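Local coordinates for protein putative oxidoreductase with NAD(P)-binding Rossmann-fold domain (Clostridium difficile, PDB 3UUW) that probably binds NAD(P) and catalyses a dehydrogenase reaction, as in other oxidoreductases of the Gfo/Idh/MocA family, at residues 148-153 with 222-227; 153-158 with 197-202; 166-171 with 214-219; 183-188 with 201-206. All blocks are in the same frame, centred on the assembly; numbering follows the deposited sequence.

Contact 1 (148-153 with 222-227)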
# COMPACT_ATOMS: atom_id res chain seq x y z
N CYS A 148 -18.61 2.43 -3.32
CA CYS A 148 -18.74 3.60 -2.48
C CYS A 148 -18.16 4.83 -3.12
O CYS A 148 -17.27 4.73 -3.98
CB CYS A 148 -18.09 3.39 -1.13
SG CYS A 148 -16.34 3.25 -1.22
N LYS A 149 -18.66 5.99 -2.70
CA LYS A 149 -18.19 7.28 -3.18
C LYS A 149 -18.37 8.28 -2.05
O LYS A 149 -19.48 8.76 -1.81
CB LYS A 149 -18.96 7.72 -4.43
CG LYS A 149 -18.43 8.95 -5.09
CD LYS A 149 -19.13 9.19 -6.43
CE LYS A 149 -18.41 10.23 -7.28
NZ LYS A 149 -18.49 11.60 -6.71
N HIS A 150 -17.26 8.58 -1.38
CA HIS A 150 -17.27 9.42 -0.20
C HIS A 150 -16.58 10.73 -0.45
O HIS A 150 -15.69 10.82 -1.30
CB HIS A 150 -16.57 8.71 0.96
CG HIS A 150 -17.14 7.37 1.28
ND1 HIS A 150 -18.49 7.13 1.34
CD2 HIS A 150 -16.53 6.19 1.60
CE1 HIS A 150 -18.70 5.87 1.68
NE2 HIS A 150 -17.53 5.28 1.85
N GLY A 151 -16.96 11.75 0.30
CA GLY A 151 -16.37 13.04 0.09
C GLY A 151 -15.91 13.64 1.38
O GLY A 151 -16.38 13.24 2.45
N LEU A 152 -14.98 14.59 1.24
CA LEU A 152 -14.40 15.35 2.34
C LEU A 152 -15.00 16.75 2.32
O LEU A 152 -14.96 17.42 1.29
CB LEU A 152 -12.88 15.44 2.15
CG LEU A 152 -12.09 16.27 3.16
CD1 LEU A 152 -12.10 15.67 4.57
CD2 LEU A 152 -10.66 16.49 2.67
N ASN A 153 -15.59 17.17 3.44
CA ASN A 153 -16.22 18.49 3.52
C ASN A 153 -17.19 18.72 2.34
O ASN A 153 -17.23 19.83 1.78
CB ASN A 153 -15.14 19.58 3.57
CG ASN A 153 -14.10 19.34 4.65
OD1 ASN A 153 -14.43 18.97 5.77
ND2 ASN A 153 -12.84 19.55 4.32
N THR A 222 -11.94 11.59 3.61
CA THR A 222 -11.23 11.75 2.37
C THR A 222 -12.21 11.64 1.21
O THR A 222 -13.36 11.20 1.38
CB THR A 222 -10.13 10.65 2.24
OG1 THR A 222 -9.11 11.06 1.32
CG2 THR A 222 -10.72 9.31 1.85
N LYS A 223 -11.75 12.06 0.04
CA LYS A 223 -12.50 11.84 -1.17
C LYS A 223 -12.01 10.52 -1.74
O LYS A 223 -10.83 10.39 -2.10
CB LYS A 223 -12.25 12.99 -2.14
CG LYS A 223 -12.99 12.85 -3.45
CD LYS A 223 -12.74 14.09 -4.32
CE LYS A 223 -13.12 13.83 -5.77
NZ LYS A 223 -14.56 13.50 -5.90
N LEU A 224 -12.91 9.54 -1.76
CA LEU A 224 -12.63 8.17 -2.20
C LEU A 224 -13.73 7.69 -3.14
O LEU A 224 -14.87 8.12 -3.04
CB LEU A 224 -12.60 7.26 -0.95
CG LEU A 224 -12.53 5.73 -1.05
CD1 LEU A 224 -11.32 5.28 -1.88
CD2 LEU A 224 -12.49 5.12 0.36
N GLU A 225 -13.38 6.85 -4.11
CA GLU A 225 -14.38 6.08 -4.83
C GLU A 225 -13.79 4.70 -4.92
O GLU A 225 -12.59 4.55 -5.10
CB GLU A 225 -14.69 6.65 -6.21
CG GLU A 225 -15.73 5.84 -6.99
CD GLU A 225 -16.28 6.57 -8.20
OE1 GLU A 225 -16.27 7.82 -8.20
OE2 GLU A 225 -16.72 5.87 -9.14
N GLN A 226 -14.62 3.68 -4.75
CA GLN A 226 -14.15 2.32 -4.90
C GLN A 226 -15.24 1.40 -5.38
O GLN A 226 -16.37 1.50 -4.92
CB GLN A 226 -13.63 1.79 -3.56
CG GLN A 226 -13.06 0.39 -3.67
CD GLN A 226 -12.51 -0.10 -2.36
OE1 GLN A 226 -11.42 0.27 -1.96
NE2 GLN A 226 -13.27 -0.93 -1.68
N VAL A 227 -14.91 0.56 -6.35
CA VAL A 227 -15.74 -0.59 -6.74
C VAL A 227 -14.95 -1.86 -6.36
O VAL A 227 -13.76 -1.96 -6.66
CB VAL A 227 -16.01 -0.59 -8.23
CG1 VAL A 227 -16.61 -1.95 -8.68
CG2 VAL A 227 -16.87 0.59 -8.58
O HOH W 1 -16.11 11.35 -4.14
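Lys149 and Glu225 both hold CG anti to their backbone N (chi1 -173° and 179°), a setting that points each chain straight out from its strand on the same face of the sheet, where the two meet at an oblique crossing. Lys149 CE lies 3.4 Å from Glu225 OE1, an aliphatic carbon against a carboxylate oxygen. The ammonium group itself is turned aside by the last bend of the lysine (chi4 -68°) and forms its salt bridge with Asp167, whereas Glu225 OE2 is taken by Arg126 and Tyr132. On the other face, which carries Cys148, His150, Leu224 and Gln226, the Cys148 SG rests 3.9 Å from Gln226 CB. Leu230 and Arg237 of the second subunit pack on this face. Between the two faces, the backbones are joined by two reciprocal pairs of bonds. Cys148 N reaches Gln226 O at 2.9 Å and Gln226 N reaches Cys148 O at 3.0 Å; His150 N to Leu224 O is 2.9 Å, and Leu224 N to His150 O is 3.1 Å. His150 O also accepts a bond from a water at 2.9 Å, which in turn receives one from Lys223 NZ. With nearly antiparallel axes, the segments form a regular antiparallel ladder within the mixed sheet of the C-terminal domain, joining strands 142-150 and 224-231.

Contact 2 (153-158 with 197-202)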
# COMPACT_ATOMS: atom_id res chain seq x y z
N ASN A 153 -15.59 17.17 3.44
CA ASN A 153 -16.22 18.49 3.52
C ASN A 153 -17.19 18.72 2.34
O ASN A 153 -17.23 19.83 1.78
CB ASN A 153 -15.14 19.58 3.57
CG ASN A 153 -14.10 19.34 4.65
OD1 ASN A 153 -14.43 18.97 5.77
ND2 ASN A 153 -12.84 19.55 4.32
N SER A 154 -17.94 17.68 1.97
CA SER A 154 -18.89 17.72 0.85
C SER A 154 -20.33 17.96 1.30
O SER A 154 -21.27 17.83 0.50
CB SER A 154 -18.86 16.40 0.07
OG SER A 154 -17.61 16.20 -0.56
N LEU A 155 -20.49 18.29 2.58
CA LEU A 155 -21.79 18.52 3.19
C LEU A 155 -22.16 19.98 2.96
O LEU A 155 -21.49 20.89 3.47
CB LEU A 155 -21.70 18.20 4.69
CG LEU A 155 -22.96 17.91 5.50
CD1 LEU A 155 -23.67 16.69 4.95
CD2 LEU A 155 -22.58 17.68 6.96
N ARG A 156 -23.22 20.21 2.17
CA ARG A 156 -23.63 21.56 1.79
C ARG A 156 -25.13 21.79 2.00
O ARG A 156 -25.88 20.85 2.30
CB ARG A 156 -23.25 21.82 0.33
CG ARG A 156 -21.75 21.61 0.04
CD ARG A 156 -20.88 22.62 0.81
NE ARG A 156 -20.76 23.89 0.10
CZ ARG A 156 -19.64 24.32 -0.50
NH1 ARG A 156 -18.52 23.61 -0.46
NH2 ARG A 156 -19.65 25.49 -1.13
N ASN A 157 -25.57 23.03 1.83
CA ASN A 157 -26.96 23.36 2.08
C ASN A 157 -27.83 23.29 0.81
O ASN A 157 -28.29 24.30 0.29
CB ASN A 157 -27.10 24.71 2.77
CG ASN A 157 -28.46 24.89 3.45
OD1 ASN A 157 -29.20 23.93 3.65
ND2 ASN A 157 -28.78 26.13 3.82
N VAL A 158 -28.02 22.07 0.33
CA VAL A 158 -28.92 21.80 -0.78
C VAL A 158 -29.75 20.62 -0.32
O VAL A 158 -29.26 19.77 0.42
CB VAL A 158 -28.18 21.46 -2.07
CG1 VAL A 158 -29.15 21.49 -3.24
CG2 VAL A 158 -27.03 22.44 -2.30
N ASN A 197 -30.39 18.13 4.43
CA ASN A 197 -29.22 17.96 3.58
C ASN A 197 -28.73 16.50 3.73
O ASN A 197 -28.85 15.93 4.82
CB ASN A 197 -28.11 18.91 3.99
CG ASN A 197 -28.59 20.33 4.19
OD1 ASN A 197 -28.43 20.89 5.26
ND2 ASN A 197 -29.24 20.90 3.18
N LEU A 198 -28.18 15.93 2.67
CA LEU A 198 -27.67 14.56 2.70
C LEU A 198 -26.38 14.43 3.50
O LEU A 198 -25.40 15.13 3.23
CB LEU A 198 -27.40 14.05 1.28
CG LEU A 198 -26.89 12.59 1.17
CD1 LEU A 198 -27.93 11.63 1.71
CD2 LEU A 198 -26.54 12.25 -0.27
N ILE A 199 -26.39 13.52 4.47
CA ILE A 199 -25.17 13.15 5.20
C ILE A 199 -24.63 11.81 4.67
O ILE A 199 -23.48 11.70 4.25
CB ILE A 199 -25.42 12.98 6.72
CG1 ILE A 199 -25.91 14.27 7.38
CG2 ILE A 199 -24.12 12.48 7.42
CD1 ILE A 199 -26.40 14.07 8.79
N PHE A 200 -25.48 10.80 4.71
CA PHE A 200 -25.08 9.45 4.30
C PHE A 200 -26.24 8.73 3.67
O PHE A 200 -27.38 8.88 4.11
CB PHE A 200 -24.59 8.70 5.54
CG PHE A 200 -24.24 7.27 5.29
CD1 PHE A 200 -22.99 6.93 4.78
CD2 PHE A 200 -25.14 6.26 5.54
CE1 PHE A 200 -22.65 5.61 4.52
CE2 PHE A 200 -24.80 4.93 5.27
CZ PHE A 200 -23.54 4.61 4.78
N VAL A 201 -25.96 7.93 2.64
CA VAL A 201 -26.97 7.10 2.01
C VAL A 201 -26.33 5.78 1.65
O VAL A 201 -25.18 5.73 1.24
CB VAL A 201 -27.59 7.76 0.76
CG1 VAL A 201 -26.55 8.04 -0.30
CG2 VAL A 201 -28.72 6.89 0.16
N SER A 202 -27.11 4.72 1.79
CA SER A 202 -26.67 3.40 1.41
C SER A 202 -27.85 2.54 1.02
O SER A 202 -28.96 2.73 1.53
CB SER A 202 -25.90 2.74 2.56
OG SER A 202 -25.59 1.41 2.24
O HOH W 2 -27.67 17.61 0.36
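A single buried amide, that of Asn197, ties the loop between strand 142-150 and helix 160-179 to the start of strand 198-206, in a contact with a polar and an apolar part near one end of the sheet. Asn197 ND2 uses its two N-H groups on different acceptors. One goes to Asn157 OD1 at 3.1 Å, arriving in the carbonyl plane on a lone pair, although the two amide planes stand 89° apart. The other runs 3.0 Å to Val158 O and is the straighter, yet it meets that carbonyl from well above its plane. With CG beside its own backbone N (chi1 -47°), Asn197 lays its amide across the loop, its CG 3.3 Å from Arg156 O; Asn197 OD1 turns to Thr193 OG1, so both ends of the amide are held and its rotation is fixed. A water adds a second link, donating to Val158 O at 2.7 Å and accepting from Leu198 N at 2.9 Å. Farther along, Leu155 makes a loose apolar contact with Ile199. The contact joins a loop with an inverse gamma turn centred on Asn157 to the start of a strand that carries a classic beta bulge, in which Ile199 and Phe200 both face Phe191.

Contact 3 (166-171 with 214-219)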
# COMPACT_ATOMS: atom_id res chain seq x y z
N ASP A 166 -27.71 14.17 -8.53
CA ASP A 166 -26.51 14.79 -9.08
C ASP A 166 -25.25 13.95 -8.90
O ASP A 166 -24.39 13.93 -9.78
CB ASP A 166 -26.28 16.14 -8.40
CG ASP A 166 -25.19 16.96 -9.05
OD1 ASP A 166 -25.21 17.12 -10.30
OD2 ASP A 166 -24.32 17.48 -8.31
N ASP A 167 -25.14 13.25 -7.77
CA ASP A 167 -23.92 12.52 -7.46
C ASP A 167 -24.12 11.05 -7.12
O ASP A 167 -23.41 10.20 -7.66
CB ASP A 167 -23.16 13.22 -6.35
CG ASP A 167 -21.68 12.84 -6.33
OD1 ASP A 167 -21.21 12.09 -7.22
OD2 ASP A 167 -20.97 13.30 -5.41
N TYR A 168 -25.07 10.73 -6.25
CA TYR A 168 -25.31 9.32 -5.93
C TYR A 168 -25.73 8.54 -7.18
O TYR A 168 -25.55 7.32 -7.24
CB TYR A 168 -26.39 9.18 -4.88
CG TYR A 168 -26.55 7.82 -4.24
CD1 TYR A 168 -25.46 7.13 -3.68
CD2 TYR A 168 -27.80 7.26 -4.11
CE1 TYR A 168 -25.64 5.88 -3.05
CE2 TYR A 168 -27.98 6.00 -3.48
CZ TYR A 168 -26.90 5.33 -2.94
OH TYR A 168 -27.11 4.12 -2.30
N ILE A 169 -26.24 9.26 -8.17
CA ILE A 169 -26.67 8.64 -9.43
C ILE A 169 -25.50 7.89 -10.08
O ILE A 169 -25.72 6.87 -10.74
CB ILE A 169 -27.28 9.68 -10.41
CG1 ILE A 169 -28.05 8.99 -11.55
CG2 ILE A 169 -26.20 10.62 -10.96
CD1 ILE A 169 -28.86 9.98 -12.38
N HIS A 170 -24.28 8.39 -9.90
CA HIS A 170 -23.11 7.70 -10.45
C HIS A 170 -22.90 6.33 -9.82
O HIS A 170 -22.55 5.38 -10.51
CB HIS A 170 -21.83 8.51 -10.28
CG HIS A 170 -21.71 9.65 -11.23
ND1 HIS A 170 -21.68 9.49 -12.60
CD2 HIS A 170 -21.57 10.98 -11.00
CE1 HIS A 170 -21.54 10.67 -13.17
NE2 HIS A 170 -21.46 11.59 -12.22
N VAL A 171 -23.13 6.25 -8.51
CA VAL A 171 -23.00 5.00 -7.77
C VAL A 171 -24.07 3.99 -8.23
O VAL A 171 -23.77 2.82 -8.56
CB VAL A 171 -23.06 5.27 -6.24
CG1 VAL A 171 -23.01 3.95 -5.46
CG2 VAL A 171 -21.90 6.17 -5.81
N THR A 214 -24.25 -0.31 -2.10
CA THR A 214 -23.88 1.04 -2.52
C THR A 214 -23.85 1.95 -1.33
O THR A 214 -24.68 1.83 -0.46
CB THR A 214 -24.89 1.60 -3.54
OG1 THR A 214 -26.21 1.64 -2.98
CG2 THR A 214 -24.90 0.74 -4.80
N SER A 215 -22.88 2.86 -1.30
CA SER A 215 -22.69 3.75 -0.13
C SER A 215 -22.04 5.11 -0.47
O SER A 215 -21.07 5.17 -1.22
CB SER A 215 -21.82 3.03 0.90
OG SER A 215 -21.52 3.83 2.03
N MET A 216 -22.54 6.17 0.15
CA MET A 216 -22.02 7.51 -0.06
C MET A 216 -22.10 8.34 1.24
O MET A 216 -23.19 8.64 1.74
CB MET A 216 -22.80 8.21 -1.20
CG MET A 216 -22.58 9.74 -1.27
SD MET A 216 -23.31 10.52 -2.73
CE MET A 216 -22.17 9.92 -4.00
N HIS A 217 -20.94 8.70 1.77
CA HIS A 217 -20.84 9.54 2.97
C HIS A 217 -20.26 10.87 2.52
O HIS A 217 -19.14 10.95 2.00
CB HIS A 217 -19.96 8.89 4.02
CG HIS A 217 -19.95 9.59 5.33
ND1 HIS A 217 -18.93 9.44 6.24
CD2 HIS A 217 -20.85 10.43 5.89
CE1 HIS A 217 -19.20 10.17 7.31
NE2 HIS A 217 -20.35 10.79 7.13
N ARG A 218 -21.04 11.92 2.72
CA ARG A 218 -20.70 13.27 2.31
C ARG A 218 -19.81 14.01 3.29
O ARG A 218 -19.31 15.09 2.95
CB ARG A 218 -21.99 14.08 2.12
CG ARG A 218 -23.01 13.42 1.20
CD ARG A 218 -22.53 13.32 -0.24
NE ARG A 218 -22.31 14.64 -0.84
CZ ARG A 218 -21.94 14.83 -2.11
NH1 ARG A 218 -21.76 13.79 -2.93
NH2 ARG A 218 -21.75 16.07 -2.56
N ASP A 219 -19.62 13.45 4.48
CA ASP A 219 -18.82 14.09 5.52
C ASP A 219 -17.80 13.09 6.06
O ASP A 219 -17.69 12.87 7.27
CB ASP A 219 -19.73 14.60 6.66
CG ASP A 219 -19.05 15.65 7.54
OD1 ASP A 219 -17.96 16.13 7.14
OD2 ASP A 219 -19.59 16.01 8.61
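At one end the contact is ionic: Arg218 NH1 forms a salt bridge with Asp167 OD2 at 2.6 Å. The carboxylate oxygen lies in the guanidinium plane, at its edge, but is itself met on its anti side by a donor tilted from the carboxylate plane, the two flat groups standing 89° apart. With Lys149 on the other oxygen, two cations share one carboxylate. Arg218 NH1 also makes a weak bond to Met216 SD, 3.6 Å away. The uncharged polar link is at the opposite end, where Tyr168 OH and Thr214 OG1 are 2.7 Å apart, hydroxyl to hydroxyl, their side chains crossing at about a right angle. These bonds fasten helix 160-179 onto a face of the sheet of the C-terminal domain, an alpha/beta packing in which the axes of 166-171 and 214-217 run at 149° and come within 8.9 Å. Apolar packing fills the middle. Met216 CB meets Tyr168 CD1 at 3.8 Å as the two side chains slide past each other in opposite directions, and Met216 SD sits 5.3 Å from the centroid of the Tyr168 ring, an oblique Met-aromatic contact. The methionine bends at its end (chi3 -72°), bringing Met216 CE 3.7 Å from Tyr168 CA; it also reaches Val171 CG2. Val171 CG1 in turn presses on Thr214 CB at 3.6 Å.

Contact 4 (183-188 with 201-206)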
# COMPACT_ATOMS: atom_id res chain seq x y z
N VAL A 183 -32.65 -5.80 -10.40
CA VAL A 183 -32.39 -5.76 -8.98
C VAL A 183 -33.53 -5.08 -8.24
O VAL A 183 -34.32 -4.34 -8.83
CB VAL A 183 -31.05 -5.04 -8.67
CG1 VAL A 183 -29.89 -5.76 -9.33
CG2 VAL A 183 -31.10 -3.58 -9.09
N GLU A 184 -33.63 -5.37 -6.95
CA GLU A 184 -34.64 -4.82 -6.07
C GLU A 184 -33.96 -4.25 -4.84
O GLU A 184 -33.04 -4.87 -4.32
CB GLU A 184 -35.59 -5.93 -5.61
CG GLU A 184 -36.42 -6.58 -6.71
CD GLU A 184 -37.64 -5.77 -7.10
OE1 GLU A 184 -37.59 -4.52 -7.01
OE2 GLU A 184 -38.66 -6.38 -7.48
N ILE A 185 -34.43 -3.11 -4.33
CA ILE A 185 -33.90 -2.56 -3.07
C ILE A 185 -34.27 -3.46 -1.89
O ILE A 185 -35.46 -3.71 -1.65
CB ILE A 185 -34.42 -1.15 -2.80
CG1 ILE A 185 -33.86 -0.17 -3.83
CG2 ILE A 185 -34.02 -0.68 -1.40
CD1 ILE A 185 -34.44 1.22 -3.71
N SER A 186 -33.27 -3.96 -1.17
CA SER A 186 -33.49 -4.84 -0.02
C SER A 186 -32.98 -4.26 1.30
O SER A 186 -33.06 -4.92 2.35
CB SER A 186 -32.84 -6.21 -0.26
OG SER A 186 -31.43 -6.07 -0.41
N GLY A 187 -32.48 -3.02 1.25
CA GLY A 187 -31.98 -2.34 2.44
C GLY A 187 -31.67 -0.91 2.06
O GLY A 187 -31.29 -0.64 0.91
N GLU A 188 -31.86 -0.01 3.03
CA GLU A 188 -31.61 1.43 2.86
C GLU A 188 -31.23 2.11 4.19
O GLU A 188 -31.86 1.85 5.24
CB GLU A 188 -32.85 2.15 2.29
CG GLU A 188 -32.73 3.68 2.28
CD GLU A 188 -33.94 4.39 1.70
OE1 GLU A 188 -34.07 4.39 0.46
OE2 GLU A 188 -34.74 4.96 2.49
N VAL A 201 -25.96 7.93 2.64
CA VAL A 201 -26.97 7.10 2.01
C VAL A 201 -26.33 5.78 1.65
O VAL A 201 -25.18 5.73 1.24
CB VAL A 201 -27.59 7.76 0.76
CG1 VAL A 201 -26.55 8.04 -0.30
CG2 VAL A 201 -28.72 6.89 0.16
N SER A 202 -27.11 4.72 1.79
CA SER A 202 -26.67 3.40 1.41
C SER A 202 -27.85 2.54 1.02
O SER A 202 -28.96 2.73 1.53
CB SER A 202 -25.90 2.74 2.56
OG SER A 202 -25.59 1.41 2.24
N HIS A 203 -27.60 1.61 0.10
CA HIS A 203 -28.61 0.66 -0.34
C HIS A 203 -28.01 -0.70 -0.55
O HIS A 203 -26.81 -0.84 -0.80
CB HIS A 203 -29.27 1.11 -1.63
CG HIS A 203 -30.15 2.29 -1.43
ND1 HIS A 203 -29.68 3.59 -1.54
CD2 HIS A 203 -31.43 2.38 -1.05
CE1 HIS A 203 -30.67 4.42 -1.27
NE2 HIS A 203 -31.74 3.71 -0.94
N LYS A 204 -28.86 -1.70 -0.41
CA LYS A 204 -28.52 -3.02 -0.85
C LYS A 204 -29.45 -3.31 -2.03
O LYS A 204 -30.71 -3.26 -1.89
CB LYS A 204 -28.70 -4.04 0.25
CG LYS A 204 -28.31 -5.45 -0.18
CD LYS A 204 -28.50 -6.45 0.96
CE LYS A 204 -27.37 -6.41 1.95
NZ LYS A 204 -26.13 -7.01 1.33
N LEU A 205 -28.85 -3.63 -3.18
CA LEU A 205 -29.56 -3.95 -4.40
C LEU A 205 -29.43 -5.44 -4.66
O LEU A 205 -28.34 -5.95 -4.97
CB LEU A 205 -29.04 -3.12 -5.59
CG LEU A 205 -29.00 -1.61 -5.37
CD1 LEU A 205 -28.38 -0.95 -6.60
CD2 LEU A 205 -30.37 -1.00 -5.04
N LYS A 206 -30.55 -6.15 -4.53
CA LYS A 206 -30.55 -7.60 -4.64
C LYS A 206 -30.90 -8.13 -6.03
O LYS A 206 -31.98 -7.84 -6.56
CB LYS A 206 -31.54 -8.17 -3.62
CG LYS A 206 -31.55 -9.69 -3.54
CD LYS A 206 -32.54 -10.19 -2.51
CE LYS A 206 -32.41 -11.70 -2.32
NZ LYS A 206 -31.01 -12.08 -1.91
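Lys206, His203 and Ser186 bury the most surface where the two strands of this hairpin meet. Lys206 pairs through its backbone with Glu184: Lys206 N to Glu184 O is 2.8 Å and Glu184 N to Lys206 O is 3.0 Å. Its side chain leaves the hairpin, and NZ forms a salt bridge with Asp189 of the second subunit. His203 lies alongside Glu188, both pointing the same way, and its NE2 donates to Glu188 OE1 at 2.8 Å. The oxygen sits near the ring plane at its edge and is met on its anti side, with ring and carboxylate 85° apart. Because ND1 bonds Tyr168 OH, the imidazole is held from two positions and cannot easily turn; Ile185 CG2 touches its edge 4.0 Å from His203 CD2. Ser186 gives Lys204 O an almost linear N-H bond of 2.7 Å, while its OG, brought inward by a chi1 of 62°, lies 3.2 Å from Lys204 CG. Lys204 N goes on to Gly187 O at 3.0 Å, so two successive residues bond the same lysine backbone. Ile185 and Leu205 lie side by side on the face carrying His203. Helices 160-179 and 295-305 cover that face, and strand 211-217 flanks strand 198-206 on the side away from 184-192.

In the fold
All four contacts belong to the eight-stranded mixed sheet of the C-terminal domain. Contact 3 lies between the others, its centre 8 Å from contact 1, 9 Å from contact 2 and 13 Å from contact 4. Lys149 NZ of contact 1 reaches Asp167 OD1 of contact 3 at 2.8 Å, and Tyr168 OH of contact 3 reaches His203 ND1 of contact 4 at 2.7 Å, so the helix is tied to strand 142-150 and to strand 198-206. Contacts 2 and 4 share strand 198-206, with centres 19 Å apart. A bound di(hydroxyethyl)ether, probably from the crystallisation liquor, lies about 3 Å from the nearest side-chain atoms of His150 and Ser215. Contacts 2, 3 and 4 all lie within the loop closed by contact 1.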